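Local coordinates for ancylostoma secreted protein 1 (Necator americanus, PDB 3NT8), which is a secreted protein with two CAP domains, probably associated with the transition of infective hookworm larvae to parasitism, at residues K67-L72 with D211-K216. Sequence-based numbering, arbitrary orientation.
Sequences KNMYKL and DGLCTK
C214 lies over the ring of Y70, and this pair shows how a disulfide-bonded residue can join a loop both through its backbone and through its side chain. C214 CB sits almost exactly above the middle of one ring face, 3.4 Å from the centroid of the Y70 ring and 7° off the ring normal, a CH-pi contact. C214 SG, 4.6 Å from the same centroid and still over the face, makes a sulfur-aromatic contact and also touches N68 CA. K216 N approaches the ring edge in plane, 3.7 Å from Y70 CE1, and the bonds of Y70 OH to S207 OG and Y204 N hold the far end of the side chain.

The two backbones form a single bridge of parallel pattern, C214 bonding to the residues on either side of Y70. C214 N donates to M69 O at 2.8 Å, reaching it tilted from the carbonyl plane, whereas K71 N meets C214 O at 2.9 Å in a nearly straight bond. One water joins M69 N to G212 O, another K71 O to K216 N.

L213 packs on the neighbours of Y70. Its CD2 meets M69 CG at 3.5 Å, the two side chains running alongside each other, while its CB is 4.0 Å from K71 CB and the chains cross at about a right angle; the amine of K71 continues to a salt bridge with E210.

A disulfide ties C214 to C201 within the small cysteine-rich module whose hairpin pairs strands 208-210 and 213-215. The bridge and the ring contact join this hairpin to the loop between strands 66-67 and 73-74 of the first CAP domain, with helix 34-52 packing against M69, K71 and L213.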
loop_
_atom_site.group_PDB
_atom_site.type_symbol
_atom_site.label_atom_id
_atom_site.label_comp_id
_atom_site.label_asym_id
_atom_site.label_seq_id
_atom_site.Cartn_x
_atom_site.Cartn_y
_atom_site.Cartn_z
ATOM N N LYS A 67 3.179 -14.968 4.661
ATOM C CA LYS A 67 1.811 -15.264 4.304
ATOM C C LYS A 67 1.405 -14.285 3.214
ATOM O O LYS A 67 2.055 -13.221 3.039
ATOM C CB LYS A 67 0.901 -15.157 5.523
ATOM C CG LYS A 67 0.915 -13.819 6.260
ATOM C CD LYS A 67 -0.130 -13.846 7.411
ATOM C CE LYS A 67 -0.221 -12.506 8.143
ATOM N NZ LYS A 67 -0.901 -12.593 9.518
ATOM N N ASN A 68 0.339 -14.618 2.480
ATOM C CA ASN A 68 -0.137 -13.738 1.375
ATOM C C ASN A 68 0.977 -13.355 0.354
ATOM O O ASN A 68 1.008 -12.262 -0.173
ATOM C CB ASN A 68 -0.778 -12.453 1.963
ATOM C CG ASN A 68 -1.943 -12.739 2.899
ATOM O OD1 ASN A 68 -2.661 -13.724 2.737
ATOM N ND2 ASN A 68 -2.171 -11.853 3.837
ATOM N N MET A 69 1.935 -14.239 0.099
ATOM C CA MET A 69 2.936 -13.955 -0.934
ATOM C C MET A 69 2.392 -14.388 -2.255
ATOM O O MET A 69 2.217 -15.595 -2.493
ATOM C CB MET A 69 4.248 -14.672 -0.665
ATOM C CG MET A 69 5.315 -14.438 -1.730
ATOM S SD MET A 69 5.967 -12.753 -1.823
ATOM C CE MET A 69 6.892 -12.528 -0.302
ATOM N N TYR A 70 2.070 -13.411 -3.103
ATOM C CA TYR A 70 1.493 -13.671 -4.446
ATOM C C TYR A 70 2.506 -14.033 -5.558
ATOM O O TYR A 70 3.631 -13.489 -5.646
ATOM C CB TYR A 70 0.532 -12.540 -4.898
ATOM C CG TYR A 70 -0.817 -12.620 -4.230
ATOM C CD1 TYR A 70 -1.935 -13.073 -4.947
ATOM C CD2 TYR A 70 -0.956 -12.386 -2.867
ATOM C CE1 TYR A 70 -3.139 -13.232 -4.361
ATOM C CE2 TYR A 70 -2.200 -12.511 -2.251
ATOM C CZ TYR A 70 -3.271 -12.915 -2.984
ATOM O OH TYR A 70 -4.481 -13.036 -2.321
ATOM N N LYS A 71 2.095 -14.997 -6.356
ATOM C CA LYS A 71 2.823 -15.413 -7.550
ATOM C C LYS A 71 2.554 -14.321 -8.549
ATOM O O LYS A 71 1.420 -13.872 -8.654
ATOM C CB LYS A 71 2.250 -16.711 -8.071
ATOM C CG LYS A 71 3.030 -17.322 -9.207
ATOM C CD LYS A 71 2.474 -18.713 -9.571
ATOM C CE LYS A 71 3.394 -19.356 -10.703
ATOM N NZ LYS A 71 2.811 -20.580 -11.326
ATOM N N LEU A 72 3.584 -13.897 -9.261
ATOM C CA LEU A 72 3.437 -12.953 -10.372
ATOM C C LEU A 72 2.946 -13.626 -11.628
ATOM O O LEU A 72 3.331 -14.761 -11.923
ATOM C CB LEU A 72 4.812 -12.238 -10.637
ATOM C CG LEU A 72 5.452 -11.529 -9.414
ATOM C CD1 LEU A 72 6.786 -10.741 -9.690
ATOM C CD2 LEU A 72 4.434 -10.557 -8.845
ATOM N N ASP A 211 1.646 -24.162 -3.912
ATOM C CA ASP A 211 2.903 -24.441 -3.179
ATOM C C ASP A 211 3.440 -23.170 -2.475
ATOM O O ASP A 211 4.548 -22.701 -2.751
ATOM C CB ASP A 211 3.944 -25.169 -4.096
ATOM C CG ASP A 211 5.206 -25.600 -3.339
ATOM O OD1 ASP A 211 5.126 -25.954 -2.129
ATOM O OD2 ASP A 211 6.305 -25.604 -3.950
ATOM N N GLY A 212 2.639 -22.616 -1.563
ATOM C CA GLY A 212 3.055 -21.447 -0.753
ATOM C C GLY A 212 2.889 -20.067 -1.398
ATOM O O GLY A 212 3.132 -19.041 -0.755
ATOM N N LEU A 213 2.486 -20.035 -2.667
ATOM C CA LEU A 213 2.271 -18.760 -3.342
ATOM C C LEU A 213 0.803 -18.587 -3.591
ATOM O O LEU A 213 0.142 -19.489 -4.139
ATOM C CB LEU A 213 3.067 -18.614 -4.683
ATOM C CG LEU A 213 4.612 -18.494 -4.621
ATOM C CD1 LEU A 213 5.259 -18.460 -6.022
ATOM C CD2 LEU A 213 5.026 -17.300 -3.784
ATOM N N CYS A 214 0.280 -17.443 -3.158
ATOM C CA CYS A 214 -1.100 -17.102 -3.475
ATOM C C CYS A 214 -1.268 -16.760 -4.933
ATOM O O CYS A 214 -0.351 -16.246 -5.532
ATOM C CB CYS A 214 -1.592 -15.954 -2.574
ATOM S SG CYS A 214 -1.665 -16.478 -0.854
ATOM N N THR A 215 -2.435 -17.032 -5.506
ATOM C CA THR A 215 -2.670 -16.749 -6.907
ATOM C C THR A 215 -3.954 -15.911 -7.087
ATOM O O THR A 215 -5.001 -16.327 -6.693
ATOM C CB THR A 215 -2.739 -18.025 -7.808
ATOM O OG1 THR A 215 -3.869 -18.820 -7.458
ATOM C CG2 THR A 215 -1.427 -18.858 -7.688
ATOM N N LYS A 216 -3.821 -14.727 -7.675
ATOM C CA LYS A 216 -4.897 -13.798 -7.793
ATOM C C LYS A 216 -5.815 -14.262 -8.912
ATOM O O LYS A 216 -5.360 -14.631 -9.975
ATOM C CB LYS A 216 -4.318 -12.376 -8.037
ATOM C CG LYS A 216 -5.269 -11.293 -8.594
ATOM C CD LYS A 216 -6.106 -10.684 -7.511
ATOM C CE LYS A 216 -7.201 -9.768 -8.068
ATOM N NZ LYS A 216 -6.551 -8.607 -8.740
HETATM O O HOH W 1 2.138 -16.991 1.121
HETATM O O HOH W 2 -1.346 -14.364 -9.059
#